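Local coordinates for RimK-related lysine biosynthesis protein (Thermococcus kodakarensis, PDB 5K2M) that binds ADP and magnesium in an ATP-grasp fold and, as a LysX-type member of the RimK family, probably catalyses an ATP-dependent ligation in amino-acid biosynthesis, at residues R173-F181 against S214-A225; D42-N50 against L263-A271. One frame throughout, in Å; residues are numbered along the deposited sequence.

Interaction 1 of 2, residues R173-F181 against S214-A225; sequences RSYVIGGEF and SVKAWEAFGEGA. With PO4 (phosphate ion), chain P.
Trp218 lays one face of its indole over the backbone of the glycine pair Gly178-Gly179, in a type I' turn running from Ile177 to Glu180. Gly179 CA sits 3.7 Å from the centroid of the Trp218 six-membered ring and only 4° off its normal, a CH-pi contact over the face. Val176 meets the same face over the five-membered part, its CG1 coming to 3.3 Å from Trp218 CG; that branch is anti to the backbone N (chi1 179°), while CG2 rests against the backbone of Ser214. The opposite indole face is covered by Gly222 and Glu223, where the chain leaves the helix, so the ring is sandwiched between two bends. Its rotation is fixed by Trp218 NE1, which donates almost straight (172°), and in the ring plane, to Gly224 O at 2.9 Å. From the other face of that carbonyl plane Gly178 N binds the same Gly224 O at 3.0 Å. Beyond it, Ile177 and Ala225 form an antiparallel non-hydrogen-bonded pair, with Ile177 CG1 3.8 Å from Ala225 CB. Deeper in, Ser174 OG donates to Ser214 OG at 2.6 Å, and Ser214 OG also bonds Val210 O. On the strand's other face Arg173 turns its guanidinium edge to a phosphate ion, probably from the crystallisation liquor, NH1 reaching O3 at 3.0 Å, and makes a salt bridge with the magnesium ligand Asp229. Helix 208-219 packed on one face of the antiparallel sheet that carries, on strands 225-233 and 236-243, the magnesium ligands is characteristic of the C-terminal part of the ATP-grasp fold.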
# COMPACT_ATOMS: atom_id res chain seq x y z
N ARG A 173 34.03 -49.79 5.77
CA ARG A 173 33.15 -48.96 4.99
C ARG A 173 32.23 -49.86 4.18
O ARG A 173 32.69 -50.59 3.32
CB ARG A 173 34.00 -48.08 4.07
CG ARG A 173 33.21 -47.40 2.97
CD ARG A 173 32.16 -46.46 3.54
NE ARG A 173 32.07 -45.32 2.64
CZ ARG A 173 32.32 -44.05 2.93
NH1 ARG A 173 32.63 -43.64 4.15
NH2 ARG A 173 32.18 -43.17 1.96
N SER A 174 30.93 -49.79 4.45
CA SER A 174 29.94 -50.58 3.73
C SER A 174 28.94 -49.70 3.00
O SER A 174 28.84 -48.50 3.26
CB SER A 174 29.21 -51.53 4.68
OG SER A 174 28.47 -50.81 5.64
N TYR A 175 28.19 -50.31 2.09
CA TYR A 175 27.26 -49.59 1.23
C TYR A 175 25.93 -50.31 1.23
O TYR A 175 25.88 -51.52 1.06
CB TYR A 175 27.82 -49.51 -0.18
CG TYR A 175 29.10 -48.72 -0.27
CD1 TYR A 175 30.34 -49.33 -0.01
CD2 TYR A 175 29.09 -47.38 -0.62
CE1 TYR A 175 31.52 -48.61 -0.08
CE2 TYR A 175 30.26 -46.65 -0.69
CZ TYR A 175 31.47 -47.26 -0.42
OH TYR A 175 32.61 -46.52 -0.50
N VAL A 176 24.86 -49.55 1.45
CA VAL A 176 23.50 -50.04 1.41
C VAL A 176 22.67 -49.06 0.61
O VAL A 176 22.59 -47.87 0.93
CB VAL A 176 22.89 -50.19 2.82
CG1 VAL A 176 21.44 -50.69 2.73
CG2 VAL A 176 23.71 -51.16 3.65
N ILE A 177 22.04 -49.59 -0.44
CA ILE A 177 21.29 -48.80 -1.40
C ILE A 177 19.88 -49.37 -1.46
O ILE A 177 19.69 -50.51 -1.86
CB ILE A 177 21.97 -48.82 -2.78
CG1 ILE A 177 23.34 -48.14 -2.65
CG2 ILE A 177 21.09 -48.14 -3.82
CD1 ILE A 177 24.14 -47.99 -3.94
N GLY A 178 18.90 -48.58 -1.00
CA GLY A 178 17.49 -48.99 -1.00
C GLY A 178 17.19 -50.22 -0.16
O GLY A 178 16.24 -50.94 -0.44
N GLY A 179 18.00 -50.47 0.87
CA GLY A 179 17.83 -51.64 1.73
C GLY A 179 18.71 -52.81 1.35
O GLY A 179 18.82 -53.78 2.09
N GLU A 180 19.36 -52.74 0.19
CA GLU A 180 20.19 -53.83 -0.29
C GLU A 180 21.65 -53.55 0.05
O GLU A 180 22.22 -52.56 -0.42
CB GLU A 180 20.03 -53.99 -1.81
CG GLU A 180 20.79 -55.17 -2.42
CD GLU A 180 20.95 -55.07 -3.93
OE1 GLU A 180 20.13 -54.38 -4.58
OE2 GLU A 180 21.89 -55.68 -4.48
N PHE A 181 22.25 -54.43 0.85
CA PHE A 181 23.70 -54.41 1.06
C PHE A 181 24.38 -54.62 -0.28
O PHE A 181 24.05 -55.56 -0.99
CB PHE A 181 24.09 -55.52 2.04
CG PHE A 181 25.58 -55.64 2.26
CD1 PHE A 181 26.22 -54.81 3.16
CD2 PHE A 181 26.33 -56.58 1.58
CE1 PHE A 181 27.59 -54.92 3.38
CE2 PHE A 181 27.69 -56.70 1.79
CZ PHE A 181 28.32 -55.87 2.70
N SER A 214 25.04 -53.29 8.81
CA SER A 214 24.92 -52.25 7.78
C SER A 214 23.46 -52.04 7.36
O SER A 214 23.01 -50.89 7.26
CB SER A 214 25.76 -52.60 6.56
OG SER A 214 27.14 -52.59 6.90
N VAL A 215 22.74 -53.13 7.12
CA VAL A 215 21.33 -53.03 6.72
C VAL A 215 20.50 -52.38 7.83
O VAL A 215 19.66 -51.53 7.56
CB VAL A 215 20.73 -54.41 6.32
CG1 VAL A 215 19.23 -54.32 6.11
CG2 VAL A 215 21.38 -54.95 5.05
N LYS A 216 20.75 -52.78 9.07
CA LYS A 216 20.04 -52.21 10.22
C LYS A 216 20.32 -50.72 10.38
O LYS A 216 19.42 -49.95 10.69
CB LYS A 216 20.40 -52.95 11.52
CG LYS A 216 19.60 -54.22 11.77
CD LYS A 216 20.22 -55.01 12.91
CE LYS A 216 19.30 -56.09 13.46
NZ LYS A 216 18.32 -55.51 14.44
N ALA A 217 21.57 -50.32 10.18
CA ALA A 217 21.92 -48.90 10.20
C ALA A 217 21.15 -48.14 9.13
O ALA A 217 20.63 -47.05 9.38
CB ALA A 217 23.42 -48.72 10.00
N TRP A 218 21.08 -48.71 7.93
CA TRP A 218 20.31 -48.11 6.84
C TRP A 218 18.83 -47.99 7.19
O TRP A 218 18.19 -47.00 6.83
CB TRP A 218 20.48 -48.92 5.55
CG TRP A 218 19.71 -48.36 4.39
CD1 TRP A 218 20.20 -47.58 3.40
CD2 TRP A 218 18.32 -48.56 4.09
NE1 TRP A 218 19.21 -47.27 2.51
CE2 TRP A 218 18.04 -47.84 2.92
CE3 TRP A 218 17.29 -49.26 4.72
CZ2 TRP A 218 16.76 -47.81 2.34
CZ3 TRP A 218 16.02 -49.23 4.14
CH2 TRP A 218 15.77 -48.51 2.96
N GLU A 219 18.28 -49.01 7.87
CA GLU A 219 16.86 -49.05 8.26
C GLU A 219 16.51 -48.00 9.32
O GLU A 219 15.37 -47.56 9.40
CB GLU A 219 16.45 -50.47 8.71
CG GLU A 219 16.29 -51.41 7.51
CD GLU A 219 16.13 -52.89 7.84
OE1 GLU A 219 16.32 -53.32 9.00
OE2 GLU A 219 15.82 -53.63 6.89
N ALA A 220 17.50 -47.58 10.10
CA ALA A 220 17.32 -46.41 10.96
C ALA A 220 16.90 -45.15 10.18
O ALA A 220 16.21 -44.30 10.72
CB ALA A 220 18.60 -46.13 11.73
N PHE A 221 17.33 -45.05 8.92
CA PHE A 221 16.97 -43.94 8.05
C PHE A 221 15.81 -44.27 7.12
O PHE A 221 14.94 -43.42 6.90
CB PHE A 221 18.22 -43.47 7.28
CG PHE A 221 19.27 -42.90 8.19
CD1 PHE A 221 19.21 -41.56 8.56
CD2 PHE A 221 20.23 -43.72 8.77
CE1 PHE A 221 20.13 -41.04 9.46
CE2 PHE A 221 21.15 -43.20 9.66
CZ PHE A 221 21.11 -41.85 10.00
N GLY A 222 15.80 -45.47 6.55
CA GLY A 222 14.64 -45.97 5.80
C GLY A 222 14.55 -45.56 4.35
O GLY A 222 13.53 -45.80 3.70
N GLU A 223 15.59 -44.94 3.81
CA GLU A 223 15.60 -44.53 2.42
C GLU A 223 17.02 -44.32 1.95
O GLU A 223 17.95 -44.20 2.76
CB GLU A 223 14.82 -43.22 2.22
CG GLU A 223 15.28 -42.08 3.11
CD GLU A 223 14.73 -40.71 2.72
OE1 GLU A 223 14.14 -40.03 3.58
OE2 GLU A 223 14.89 -40.28 1.56
N GLY A 224 17.17 -44.27 0.63
CA GLY A 224 18.37 -43.71 0.01
C GLY A 224 19.55 -44.64 -0.16
O GLY A 224 19.44 -45.86 0.01
N ALA A 225 20.67 -44.04 -0.54
CA ALA A 225 21.91 -44.74 -0.78
C ALA A 225 22.93 -44.21 0.21
O ALA A 225 23.22 -43.02 0.20
CB ALA A 225 22.36 -44.48 -2.18
P PO4 P . 33.76 -40.07 4.77
O1 PO4 P . 34.09 -41.13 5.79
O2 PO4 P . 35.01 -39.57 4.05
O3 PO4 P . 32.82 -40.68 3.76
O4 PO4 P . 33.14 -38.88 5.43

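Interaction 2 of 2, residues D42-N50 against L263-A271; sequences DLDVVIIRN and LVEYAVEVA
Ile47 spreads its branches over Leu263, Val264 and Ala267 of helix 263-271, whose axis runs at 145° to that of strand 45-49, 8.3 Å away at the closest. Its CG1, beside the backbone N (chi1 -64°), comes to 3.7 Å from Ala267 CB, and the extended chi2 carries CD1 onward to Val264 CG2. The other branch, CG2, anti to the backbone N, diverges toward earlier helical residues and meets Leu263 CD2 at 4.1 Å. Val45 takes the less usual chi1 of 60°: CG1 lies between the backbone N and carbonyl carbon, near Ala267 O, while CG2 meets Val270 CG2 at 3.5 Å, tighter than usual for two carbons, the two side chains crossing at about a right angle. Small residues let the backbones approach: Ala271 CB packs 3.9 Å from Val45 CB, and Ala271 CA makes a CA-H...O contact with Asp44 O. A water ties this end together, donating to Asp44 O at 2.7 Å and to Ala271 O at 2.8 Å. At the far end the bent chain of Arg49 brings NH2 obliquely to Leu263 CD2, 4.1 Å away; NH1 bonds Met246 O and NE forms a salt bridge with Glu14 OE2. Ile17 of helix 12-24 also packs on Leu263. Val45, Ile47 and Arg49 turn to the helix, whereas Ile48 faces helix 53-65 on the sheet's other side. Helices packed on both faces of a parallel sheet give the alpha/beta sandwich characteristic of the N-terminal domain of ATP-grasp enzymes, here completed by a helix from the C-terminal end of the chain.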
# COMPACT_ATOMS: atom_id res chain seq x y z
N ASP A 42 12.77 -30.62 -17.00
CA ASP A 42 12.03 -31.79 -17.48
C ASP A 42 12.86 -33.01 -17.12
O ASP A 42 13.70 -33.47 -17.89
CB ASP A 42 11.81 -31.68 -18.99
CG ASP A 42 11.00 -32.85 -19.59
OD1 ASP A 42 10.29 -33.56 -18.85
OD2 ASP A 42 11.08 -33.02 -20.82
N LEU A 43 12.62 -33.52 -15.92
CA LEU A 43 13.46 -34.55 -15.33
C LEU A 43 12.59 -35.44 -14.48
O LEU A 43 11.72 -34.96 -13.76
CB LEU A 43 14.51 -33.89 -14.42
CG LEU A 43 15.94 -33.54 -14.84
CD1 LEU A 43 16.21 -33.43 -16.32
CD2 LEU A 43 16.38 -32.25 -14.13
N ASP A 44 12.85 -36.74 -14.55
CA ASP A 44 12.08 -37.71 -13.78
C ASP A 44 12.74 -38.01 -12.44
O ASP A 44 12.07 -38.44 -11.50
CB ASP A 44 11.89 -38.98 -14.60
CG ASP A 44 11.08 -38.73 -15.86
OD1 ASP A 44 9.90 -38.35 -15.75
OD2 ASP A 44 11.63 -38.88 -16.97
N VAL A 45 14.04 -37.77 -12.35
CA VAL A 45 14.79 -37.93 -11.11
C VAL A 45 16.12 -37.20 -11.26
O VAL A 45 16.62 -37.07 -12.38
CB VAL A 45 14.99 -39.42 -10.75
CG1 VAL A 45 15.77 -40.17 -11.83
CG2 VAL A 45 15.67 -39.57 -9.40
N VAL A 46 16.66 -36.71 -10.15
CA VAL A 46 18.01 -36.17 -10.14
C VAL A 46 18.87 -36.92 -9.13
O VAL A 46 18.46 -37.13 -7.99
CB VAL A 46 18.03 -34.68 -9.78
CG1 VAL A 46 19.46 -34.17 -9.68
CG2 VAL A 46 17.26 -33.89 -10.81
N ILE A 47 20.05 -37.32 -9.58
CA ILE A 47 21.05 -37.95 -8.73
C ILE A 47 21.98 -36.84 -8.26
O ILE A 47 22.69 -36.22 -9.05
CB ILE A 47 21.83 -39.03 -9.50
CG1 ILE A 47 20.86 -40.16 -9.89
CG2 ILE A 47 22.96 -39.60 -8.66
CD1 ILE A 47 21.40 -41.11 -10.94
N ILE A 48 21.95 -36.59 -6.96
CA ILE A 48 22.64 -35.45 -6.35
C ILE A 48 24.10 -35.83 -6.05
O ILE A 48 24.34 -36.67 -5.19
CB ILE A 48 21.93 -35.03 -5.06
CG1 ILE A 48 20.48 -34.63 -5.36
CG2 ILE A 48 22.67 -33.88 -4.36
CD1 ILE A 48 20.32 -33.32 -6.11
N ARG A 49 25.05 -35.20 -6.75
CA ARG A 49 26.46 -35.54 -6.58
C ARG A 49 27.40 -34.34 -6.34
O ARG A 49 28.61 -34.48 -6.50
CB ARG A 49 26.95 -36.34 -7.79
CG ARG A 49 26.21 -37.65 -8.02
CD ARG A 49 26.45 -38.65 -6.89
NE ARG A 49 27.87 -38.94 -6.74
CZ ARG A 49 28.38 -39.82 -5.89
NH1 ARG A 49 29.70 -39.99 -5.84
NH2 ARG A 49 27.60 -40.54 -5.09
N ASN A 50 26.85 -33.21 -5.89
CA ASN A 50 27.66 -32.01 -5.63
C ASN A 50 28.73 -32.34 -4.56
O ASN A 50 28.42 -32.99 -3.56
CB ASN A 50 26.81 -30.84 -5.10
CG ASN A 50 25.60 -30.49 -5.97
OD1 ASN A 50 25.47 -29.36 -6.43
ND2 ASN A 50 24.68 -31.43 -6.14
N LEU A 263 23.19 -47.47 -7.65
CA LEU A 263 22.71 -46.14 -7.32
C LEU A 263 21.73 -45.66 -8.39
O LEU A 263 20.68 -45.09 -8.08
CB LEU A 263 23.90 -45.17 -7.19
CG LEU A 263 23.61 -43.69 -6.93
CD1 LEU A 263 22.99 -43.51 -5.56
CD2 LEU A 263 24.88 -42.87 -7.05
N VAL A 264 22.07 -45.89 -9.66
CA VAL A 264 21.20 -45.51 -10.77
C VAL A 264 19.90 -46.34 -10.79
O VAL A 264 18.82 -45.79 -11.05
CB VAL A 264 21.93 -45.61 -12.12
CG1 VAL A 264 20.97 -45.47 -13.28
CG2 VAL A 264 23.01 -44.53 -12.20
N GLU A 265 19.99 -47.64 -10.51
CA GLU A 265 18.80 -48.50 -10.45
C GLU A 265 17.83 -48.02 -9.37
O GLU A 265 16.63 -48.00 -9.57
CB GLU A 265 19.18 -49.96 -10.20
CG GLU A 265 19.85 -50.64 -11.39
CD GLU A 265 20.47 -52.00 -11.06
OE1 GLU A 265 20.21 -52.55 -9.97
OE2 GLU A 265 21.22 -52.51 -11.92
N TYR A 266 18.37 -47.61 -8.24
CA TYR A 266 17.56 -47.03 -7.20
C TYR A 266 16.94 -45.72 -7.66
O TYR A 266 15.75 -45.49 -7.48
CB TYR A 266 18.41 -46.81 -5.96
CG TYR A 266 17.62 -46.23 -4.82
CD1 TYR A 266 16.69 -47.00 -4.15
CD2 TYR A 266 17.79 -44.92 -4.43
CE1 TYR A 266 15.94 -46.49 -3.12
CE2 TYR A 266 17.04 -44.39 -3.39
CZ TYR A 266 16.13 -45.19 -2.74
OH TYR A 266 15.39 -44.70 -1.71
N ALA A 267 17.75 -44.85 -8.28
CA ALA A 267 17.22 -43.63 -8.86
C ALA A 267 16.09 -43.93 -9.85
O ALA A 267 15.08 -43.24 -9.83
CB ALA A 267 18.32 -42.84 -9.55
N VAL A 268 16.25 -44.94 -10.70
CA VAL A 268 15.16 -45.24 -11.63
C VAL A 268 13.91 -45.73 -10.88
O VAL A 268 12.80 -45.35 -11.25
CB VAL A 268 15.53 -46.18 -12.82
CG1 VAL A 268 16.88 -45.81 -13.44
CG2 VAL A 268 15.48 -47.65 -12.45
N GLU A 269 14.08 -46.52 -9.83
CA GLU A 269 12.94 -46.90 -8.98
C GLU A 269 12.25 -45.68 -8.36
O GLU A 269 11.02 -45.64 -8.35
CB GLU A 269 13.34 -47.90 -7.89
CG GLU A 269 13.68 -49.30 -8.38
CD GLU A 269 12.55 -49.92 -9.21
OE1 GLU A 269 11.40 -49.88 -8.75
OE2 GLU A 269 12.82 -50.43 -10.32
N VAL A 270 12.99 -44.69 -7.86
CA VAL A 270 12.32 -43.50 -7.27
C VAL A 270 11.59 -42.64 -8.32
O VAL A 270 10.55 -42.07 -8.03
CB VAL A 270 13.20 -42.60 -6.34
CG1 VAL A 270 14.17 -43.42 -5.50
CG2 VAL A 270 13.92 -41.52 -7.11
N ALA A 271 12.13 -42.58 -9.53
CA ALA A 271 11.48 -41.88 -10.66
C ALA A 271 10.07 -42.39 -10.95
O ALA A 271 9.19 -41.60 -11.27
CB ALA A 271 12.34 -42.01 -11.91
O HOH W 1 9.45 -38.77 -11.22

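Interactions 1 and 2 have centres about 17 Å apart and meet through helix 259-272. The strand of interaction 2 comes first along the chain, both segments of interaction 1 follow, and the helix of interaction 2 comes last. That helix has one side against the N-terminal parallel sheet and another against the antiparallel sheet holding strands 170-177 and 225-233. Tyr266 carries much of the junction: its OH is probably hydrogen-bonded to Gly224 N, and its ring packs on Gly178, while Leu263 touches Ala225. The example illustrates how one terminal helix can join two sheets of different topology, placing the N-terminal domain beside the sheet that carries the magnesium ligands.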